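PDB 7O79: Poly(Beta-D-mannuronate) lyase from Pseudopedobacter saltans, which probably cleaves the polymannuronate chains of alginate as a polysaccharide lyase of family 6, built as a parallel beta-helix. Local coordinates for residues A[168-173]-A[204-209]; A[208-213]-A[226-231]. All blocks are in the same frame, centred on the assembly; numbering follows the deposited sequence.

Interaction 1. Residues A[168-173]-A[204-209]; sequences PDNGRE and HGEGME
Glu206 OE2 is gripped by two successive backbone amides of the facing loop. Gly171 N reaches it at 2.9 Å, nearly in line with its C-O bond, and Arg172 N at 3.0 Å on the anti lone pair; both bonds are well bent, the first with an angle at hydrogen of 138°. The other oxygen, OE1, takes the amide of Glu209 from its own loop, so three N-H groups fix the rotation of the carboxylate. Glu206 N donates in turn to Arg172 O at 3.0 Å. With CG wedged between backbone N and carbonyl carbon (chi1 69°), the extended Glu206 chain runs along the 168-173 loop, its CB 3.3 Å from Asp169 O.

Asn170 lies alongside Glu206, pointing the same way, and a water bridges Asn170 OD1 and Glu206 OE1. Glu173, bent at chi2 (89°), crosses the Glu206 side chain, which sets Glu173 OE2 3.6 Å from Glu206 OE2. One face of the Arg172 guanidinium covers Gly205 CA, while its nitrogens bond to Pro165 O and Asn139 O. Gly205 sits in a type II' turn from His204 to Gly207, where a side chain would strike Arg172 O. At the outer margin Met208 CE rests 3.9 Å from Pro168 CB.

Three backbone N-H groups thus satisfy the carboxylate of a buried glutamate, and because two of them come from the facing loop, the Glu206 side chain itself ties the two loops together.

Interaction 2. Residues A[208-213]-A[226-231]; sequences MEIISL and ISTKGG
Neighbouring coils of the parallel beta-helix meet here, where strands 209-214 and 230-236 run alongside each other. Glu209 pairs with Gly231 in a parallel bridge: Gly231 N gives its hydrogen to Met208 O at 3.0 Å, and Ile210 N returns one to Gly231 O at 2.8 Å. A water linking Met208 N to Lys229 O extends the join backwards. Gly230 has no side chain to intrude, and its CA comes within 3.1 Å of Met208 O; a beta carbon there would clash with that oxygen.

Ile210 carries the apolar part. Because CG1 stands anti to the carbonyl carbon (chi1 -60°), the branch runs past Lys229 O to bring CD1 within 3.5 Å of Thr228 CG2, the two side chains crossing at a slant. Thr228 OG1 is occupied separately, bonding to Ile226 O at 2.9 Å across its own bend. A serine in place of Thr228 would probably open a gap beside Ile210 CD1, which would lose its methyl partner.

The chain turns a corner at Ile210 and Ile211, and Ser212 OG beyond it bonds to Glu209 OE2. Coil-to-coil parallel pairing of this kind, with corners between the faces, is typical of the pectate-lyase-like right-handed beta-helix.

Overall arrangement
The two contacts lie side by side near the middle of the beta-helix, their centres about 8 Å apart, and share Met208 and Glu209. Along the chain, 168-173 comes first, then 204-209, which overlaps 208-213, and 226-231 follows one coil later. Interaction 1 joins the loops leading into strands 175-177 and 209-214; interaction 2 joins strand 209-214 to 230-236. These three strands are consecutive neighbours in parallel order, so three successive coils are tied together in the same region of the helix. His204 adds a direct link, its ND1 3.1 Å from Lys229 N in a probable hydrogen bond. The chain around Met208 and Glu209 is thus held by the coil before it and the coil after it.

Interaction 1. Residues A[168-173]-A[204-209]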
ATOM      1  N   PRO A 168     -15.933  -7.851  -0.018  1.00 26.68           N
ATOM      2  CA  PRO A 168     -15.828  -6.687   0.881  1.00 23.20           C
ATOM      3  C   PRO A 168     -15.521  -7.119   2.313  1.00 29.08           C
ATOM      4  O   PRO A 168     -16.390  -7.222   3.180  1.00 24.98           O
ATOM      5  CB  PRO A 168     -17.201  -6.025   0.743  1.00 26.48           C
ATOM      6  CG  PRO A 168     -18.144  -7.147   0.334  1.00 26.74           C
ATOM      7  CD  PRO A 168     -17.320  -8.158  -0.415  1.00 25.07           C
ATOM      8  N   ASP A 169     -14.237  -7.393   2.569  1.00 25.02           N
ATOM      9  CA  ASP A 169     -13.770  -7.860   3.878  1.00 29.62           C
ATOM     10  C   ASP A 169     -12.545  -7.049   4.272  1.00 28.63           C
ATOM     11  O   ASP A 169     -11.448  -7.332   3.782  1.00 25.10           O
ATOM     12  CB  ASP A 169     -13.419  -9.345   3.856  1.00 26.58           C
ATOM     13  CG  ASP A 169     -14.616 -10.218   3.612  1.00 31.33           C
ATOM     14  OD1 ASP A 169     -15.269 -10.593   4.602  1.00 35.84           O
ATOM     15  OD2 ASP A 169     -14.887 -10.538   2.430  1.00 26.36           O
ATOM     16  N   ASN A 170     -12.728  -6.071   5.161  1.00 28.50           N
ATOM     17  CA  ASN A 170     -11.600  -5.320   5.701  1.00 30.73           C
ATOM     18  C   ASN A 170     -10.493  -6.253   6.181  1.00 30.85           C
ATOM     19  O   ASN A 170     -10.735  -7.202   6.933  1.00 26.75           O
ATOM     20  CB  ASN A 170     -12.062  -4.431   6.853  1.00 29.16           C
ATOM     21  CG  ASN A 170     -11.120  -3.279   7.096  1.00 31.23           C
ATOM     22  OD1 ASN A 170     -10.629  -2.660   6.159  1.00 37.55           O
ATOM     23  ND2 ASN A 170     -10.848  -2.996   8.357  1.00 34.42           N
ATOM     24  N   GLY A 171      -9.266  -5.963   5.764  1.00 28.00           N
ATOM     25  CA  GLY A 171      -8.170  -6.871   5.990  1.00 23.82           C
ATOM     26  C   GLY A 171      -7.746  -7.642   4.770  1.00 24.70           C
ATOM     27  O   GLY A 171      -6.953  -8.572   4.899  1.00 26.56           O
ATOM     28  N   ARG A 172      -8.241  -7.285   3.589  1.00 23.01           N
ATOM     29  CA  ARG A 172      -7.766  -7.839   2.322  1.00 24.04           C
ATOM     30  C   ARG A 172      -7.170  -6.741   1.442  1.00 23.21           C
ATOM     31  O   ARG A 172      -7.430  -6.667   0.238  1.00 26.62           O
ATOM     32  CB  ARG A 172      -8.887  -8.592   1.604  1.00 24.84           C
ATOM     33  CG  ARG A 172      -9.381  -9.812   2.396  1.00 23.26           C
ATOM     34  CD  ARG A 172     -10.304 -10.683   1.537  1.00 26.63           C
ATOM     35  NE  ARG A 172      -9.570 -11.156   0.372  1.00 24.60           N
ATOM     36  CZ  ARG A 172      -9.975 -11.000  -0.880  1.00 26.66           C
ATOM     37  NH1 ARG A 172     -11.126 -10.381  -1.129  1.00 26.56           N
ATOM     38  NH2 ARG A 172      -9.215 -11.442  -1.884  1.00 26.07           N
ATOM     39  N   GLU A 173      -6.393  -5.845   2.055  1.00 22.77           N
ATOM     40  CA  GLU A 173      -5.629  -4.849   1.320  1.00 22.06           C
ATOM     41  C   GLU A 173      -4.586  -5.533   0.446  1.00 23.29           C
ATOM     42  O   GLU A 173      -4.223  -6.696   0.658  1.00 22.92           O
ATOM     43  CB  GLU A 173      -4.924  -3.885   2.286  1.00 22.76           C
ATOM     44  CG  GLU A 173      -5.851  -3.169   3.267  1.00 23.09           C
ATOM     45  CD  GLU A 173      -6.082  -3.932   4.559  1.00 25.25           C
ATOM     46  OE1 GLU A 173      -6.494  -3.291   5.550  1.00 22.96           O
ATOM     47  OE2 GLU A 173      -5.854  -5.167   4.588  1.00 24.70           O
ATOM     48  N   HIS A 204      -8.516  -6.148  -6.646  1.00 23.28           N
ATOM     49  CA  HIS A 204      -9.589  -5.641  -5.791  1.00 24.42           C
ATOM     50  C   HIS A 204      -9.333  -5.931  -4.323  1.00 23.54           C
ATOM     51  O   HIS A 204      -9.310  -5.015  -3.498  1.00 23.58           O
ATOM     52  CB  HIS A 204     -10.940  -6.236  -6.207  1.00 24.04           C
ATOM     53  CG  HIS A 204     -11.265  -6.065  -7.658  1.00 26.42           C
ATOM     54  ND1 HIS A 204     -10.998  -4.901  -8.344  1.00 24.05           N
ATOM     55  CD2 HIS A 204     -11.864  -6.895  -8.547  1.00 26.59           C
ATOM     56  CE1 HIS A 204     -11.400  -5.025  -9.598  1.00 23.49           C
ATOM     57  NE2 HIS A 204     -11.922  -6.228  -9.748  1.00 23.14           N
ATOM     58  N   GLY A 205      -9.197  -7.211  -3.971  1.00 24.91           N
ATOM     59  CA  GLY A 205      -9.162  -7.573  -2.563  1.00 26.38           C
ATOM     60  C   GLY A 205     -10.430  -7.100  -1.875  1.00 25.18           C
ATOM     61  O   GLY A 205     -11.547  -7.356  -2.335  1.00 24.45           O
ATOM     62  N   GLU A 206     -10.258  -6.356  -0.782  1.00 22.79           N
ATOM     63  CA  GLU A 206     -11.380  -5.822  -0.014  1.00 21.79           C
ATOM     64  C   GLU A 206     -12.159  -4.733  -0.738  1.00 22.61           C
ATOM     65  O   GLU A 206     -13.262  -4.397  -0.290  1.00 23.83           O
ATOM     66  CB  GLU A 206     -10.884  -5.274   1.330  1.00 24.93           C
ATOM     67  CG  GLU A 206     -10.025  -4.015   1.193  1.00 22.99           C
ATOM     68  CD  GLU A 206      -9.486  -3.533   2.521  1.00 24.02           C
ATOM     69  OE1 GLU A 206      -9.405  -2.299   2.727  1.00 24.19           O
ATOM     70  OE2 GLU A 206      -9.143  -4.386   3.363  1.00 23.67           O
ATOM     71  N   GLY A 207     -11.631  -4.172  -1.824  1.00 21.94           N
ATOM     72  CA  GLY A 207     -12.353  -3.127  -2.541  1.00 21.66           C
ATOM     73  C   GLY A 207     -12.582  -1.881  -1.718  1.00 22.24           C
ATOM     74  O   GLY A 207     -13.637  -1.238  -1.830  1.00 21.77           O
ATOM     75  N   MET A 208     -11.618  -1.537  -0.865  1.00 21.52           N
ATOM     76  CA  MET A 208     -11.691  -0.352  -0.024  1.00 20.66           C
ATOM     77  C   MET A 208     -10.351   0.360  -0.050  1.00 23.15           C
ATOM     78  O   MET A 208     -10.213   1.406  -0.683  1.00 20.94           O
ATOM     79  CB  MET A 208     -12.084  -0.720   1.409  1.00 19.00           C
ATOM     80  CG  MET A 208     -13.267  -1.668   1.444  1.00 23.05           C
ATOM     81  SD  MET A 208     -13.819  -2.135   3.084  1.00 25.26           S
ATOM     82  CE  MET A 208     -15.130  -3.280   2.600  1.00 23.47           C
ATOM     83  N   GLU A 209      -9.359  -0.203   0.629  1.00 20.87           N
ATOM     84  CA  GLU A 209      -8.014   0.352   0.647  1.00 23.40           C
ATOM     85  C   GLU A 209      -7.122  -0.610  -0.122  1.00 22.08           C
ATOM     86  O   GLU A 209      -6.793  -1.685   0.374  1.00 21.17           O
ATOM     87  CB  GLU A 209      -7.542   0.573   2.077  1.00 21.26           C
ATOM     88  CG  GLU A 209      -8.503   1.442   2.856  1.00 23.42           C
ATOM     89  CD  GLU A 209      -7.972   1.851   4.224  1.00 28.94           C
ATOM     90  OE1 GLU A 209      -8.796   2.186   5.111  1.00 31.15           O
ATOM     91  OE2 GLU A 209      -6.735   1.839   4.415  1.00 29.16           O
TER
HETATM   92  O   HOH W   1      -8.626  -1.609   4.973  1.00 24.59           O
HETATM   93  O   HOH W   2      -7.457  -4.456  -1.674  1.00 26.00           O

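Interaction 2. Residues A[208-213]-A[226-231]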
ATOM      1  N   MET A 208     -11.618  -1.537  -0.865  1.00 21.52           N
ATOM      2  CA  MET A 208     -11.691  -0.352  -0.024  1.00 20.66           C
ATOM      3  C   MET A 208     -10.351   0.360  -0.050  1.00 23.15           C
ATOM      4  O   MET A 208     -10.213   1.406  -0.683  1.00 20.94           O
ATOM      5  CB  MET A 208     -12.084  -0.720   1.409  1.00 19.00           C
ATOM      6  CG  MET A 208     -13.267  -1.668   1.444  1.00 23.05           C
ATOM      7  SD  MET A 208     -13.819  -2.135   3.084  1.00 25.26           S
ATOM      8  CE  MET A 208     -15.130  -3.280   2.600  1.00 23.47           C
ATOM      9  N   GLU A 209      -9.359  -0.203   0.629  1.00 20.87           N
ATOM     10  CA  GLU A 209      -8.014   0.352   0.647  1.00 23.40           C
ATOM     11  C   GLU A 209      -7.122  -0.610  -0.122  1.00 22.08           C
ATOM     12  O   GLU A 209      -6.793  -1.685   0.374  1.00 21.17           O
ATOM     13  CB  GLU A 209      -7.542   0.573   2.077  1.00 21.26           C
ATOM     14  CG  GLU A 209      -8.503   1.442   2.856  1.00 23.42           C
ATOM     15  CD  GLU A 209      -7.972   1.851   4.224  1.00 28.94           C
ATOM     16  OE1 GLU A 209      -8.796   2.186   5.111  1.00 31.15           O
ATOM     17  OE2 GLU A 209      -6.735   1.839   4.415  1.00 29.16           O
ATOM     18  N   ILE A 210      -6.788  -0.240  -1.366  1.00 21.65           N
ATOM     19  CA  ILE A 210      -5.817  -1.006  -2.143  1.00 21.06           C
ATOM     20  C   ILE A 210      -4.476  -0.993  -1.431  1.00 20.79           C
ATOM     21  O   ILE A 210      -3.859  -2.040  -1.180  1.00 18.36           O
ATOM     22  CB  ILE A 210      -5.679  -0.412  -3.561  1.00 22.79           C
ATOM     23  CG1 ILE A 210      -7.012  -0.425  -4.310  1.00 24.00           C
ATOM     24  CG2 ILE A 210      -4.605  -1.196  -4.352  1.00 22.84           C
ATOM     25  CD1 ILE A 210      -6.987   0.394  -5.616  1.00 20.95           C
ATOM     26  N   ILE A 211      -3.997   0.210  -1.132  1.00 21.12           N
ATOM     27  CA  ILE A 211      -2.819   0.464  -0.312  1.00 20.91           C
ATOM     28  C   ILE A 211      -3.315   1.135   0.960  1.00 21.58           C
ATOM     29  O   ILE A 211      -4.147   2.049   0.902  1.00 23.34           O
ATOM     30  CB  ILE A 211      -1.799   1.342  -1.062  1.00 20.03           C
ATOM     31  CG1 ILE A 211      -1.136   0.531  -2.179  1.00 20.17           C
ATOM     32  CG2 ILE A 211      -0.742   1.913  -0.101  1.00 20.77           C
ATOM     33  CD1 ILE A 211      -0.404   1.371  -3.235  1.00 22.42           C
ATOM     34  N   SER A 212      -2.861   0.650   2.105  1.00 21.96           N
ATOM     35  CA  SER A 212      -3.261   1.206   3.392  1.00 19.82           C
ATOM     36  C   SER A 212      -1.995   1.581   4.146  1.00 20.89           C
ATOM     37  O   SER A 212      -1.300   0.712   4.682  1.00 23.94           O
ATOM     38  CB  SER A 212      -4.124   0.219   4.173  1.00 22.21           C
ATOM     39  OG  SER A 212      -4.549   0.769   5.408  1.00 21.28           O
ATOM     40  N   LEU A 213      -1.700   2.880   4.191  1.00 20.36           N
ATOM     41  CA  LEU A 213      -0.610   3.401   5.004  1.00 19.95           C
ATOM     42  C   LEU A 213      -1.110   3.647   6.425  1.00 19.49           C
ATOM     43  O   LEU A 213      -2.063   4.399   6.633  1.00 21.16           O
ATOM     44  CB  LEU A 213      -0.038   4.683   4.404  1.00 17.98           C
ATOM     45  CG  LEU A 213       0.311   4.621   2.908  1.00 20.05           C
ATOM     46  CD1 LEU A 213       0.949   5.928   2.447  1.00 20.04           C
ATOM     47  CD2 LEU A 213       1.253   3.447   2.657  1.00 18.65           C
ATOM     48  N   ILE A 226      -4.968  -0.159 -12.410  1.00 24.46           N
ATOM     49  CA  ILE A 226      -5.896  -0.282 -13.528  1.00 23.64           C
ATOM     50  C   ILE A 226      -7.137  -1.031 -13.059  1.00 24.44           C
ATOM     51  O   ILE A 226      -7.039  -2.165 -12.566  1.00 29.53           O
ATOM     52  CB  ILE A 226      -5.245  -0.993 -14.723  1.00 24.41           C
ATOM     53  CG1 ILE A 226      -4.089  -0.145 -15.274  1.00 28.15           C
ATOM     54  CG2 ILE A 226      -6.278  -1.231 -15.821  1.00 27.58           C
ATOM     55  CD1 ILE A 226      -3.395  -0.768 -16.480  1.00 33.23           C
ATOM     56  N   SER A 227      -8.295  -0.375 -13.166  1.00 25.24           N
ATOM     57  CA  SER A 227      -9.608  -1.015 -12.997  1.00 25.13           C
ATOM     58  C   SER A 227      -9.721  -1.782 -11.677  1.00 26.91           C
ATOM     59  O   SER A 227     -10.132  -2.947 -11.641  1.00 22.92           O
ATOM     60  CB  SER A 227      -9.899  -1.938 -14.186  1.00 29.37           C
ATOM     61  OG  SER A 227     -11.183  -2.530 -14.079  1.00 26.63           O
ATOM     62  N   THR A 228      -9.370  -1.122 -10.575  1.00 23.36           N
ATOM     63  CA  THR A 228      -9.305  -1.785  -9.274  1.00 26.40           C
ATOM     64  C   THR A 228     -10.233  -1.104  -8.284  1.00 26.20           C
ATOM     65  O   THR A 228     -10.233   0.129  -8.166  1.00 24.70           O
ATOM     66  CB  THR A 228      -7.871  -1.807  -8.719  1.00 25.98           C
ATOM     67  OG1 THR A 228      -7.005  -2.457  -9.658  1.00 22.74           O
ATOM     68  CG2 THR A 228      -7.815  -2.533  -7.359  1.00 20.64           C
ATOM     69  N   LYS A 229     -11.018  -1.912  -7.573  1.00 20.29           N
ATOM     70  CA  LYS A 229     -11.913  -1.372  -6.565  1.00 23.35           C
ATOM     71  C   LYS A 229     -11.094  -0.847  -5.387  1.00 25.94           C
ATOM     72  O   LYS A 229     -10.079  -1.439  -5.006  1.00 23.70           O
ATOM     73  CB  LYS A 229     -12.882  -2.448  -6.093  1.00 22.71           C
ATOM     74  CG  LYS A 229     -13.850  -2.985  -7.163  1.00 21.45           C
ATOM     75  CD  LYS A 229     -14.768  -4.019  -6.509  1.00 23.43           C
ATOM     76  CE  LYS A 229     -15.612  -4.748  -7.548  1.00 25.03           C
ATOM     77  NZ  LYS A 229     -16.414  -3.749  -8.325  1.00 23.34           N
ATOM     78  N   GLY A 230     -11.535   0.263  -4.815  1.00 21.99           N
ATOM     79  CA  GLY A 230     -10.810   0.879  -3.719  1.00 23.00           C
ATOM     80  C   GLY A 230      -9.906   1.994  -4.194  1.00 24.30           C
ATOM     81  O   GLY A 230      -9.902   2.386  -5.366  1.00 21.12           O
ATOM     82  N   GLY A 231      -9.109   2.511  -3.247  1.00 24.22           N
ATOM     83  CA  GLY A 231      -8.204   3.607  -3.526  1.00 23.37           C
ATOM     84  C   GLY A 231      -6.887   3.447  -2.789  1.00 22.75           C
ATOM     85  O   GLY A 231      -6.684   2.490  -2.033  1.00 20.25           O
TER
HETATM   86  O   HOH W   3      -9.061  -2.379  -2.169  1.00 25.82           O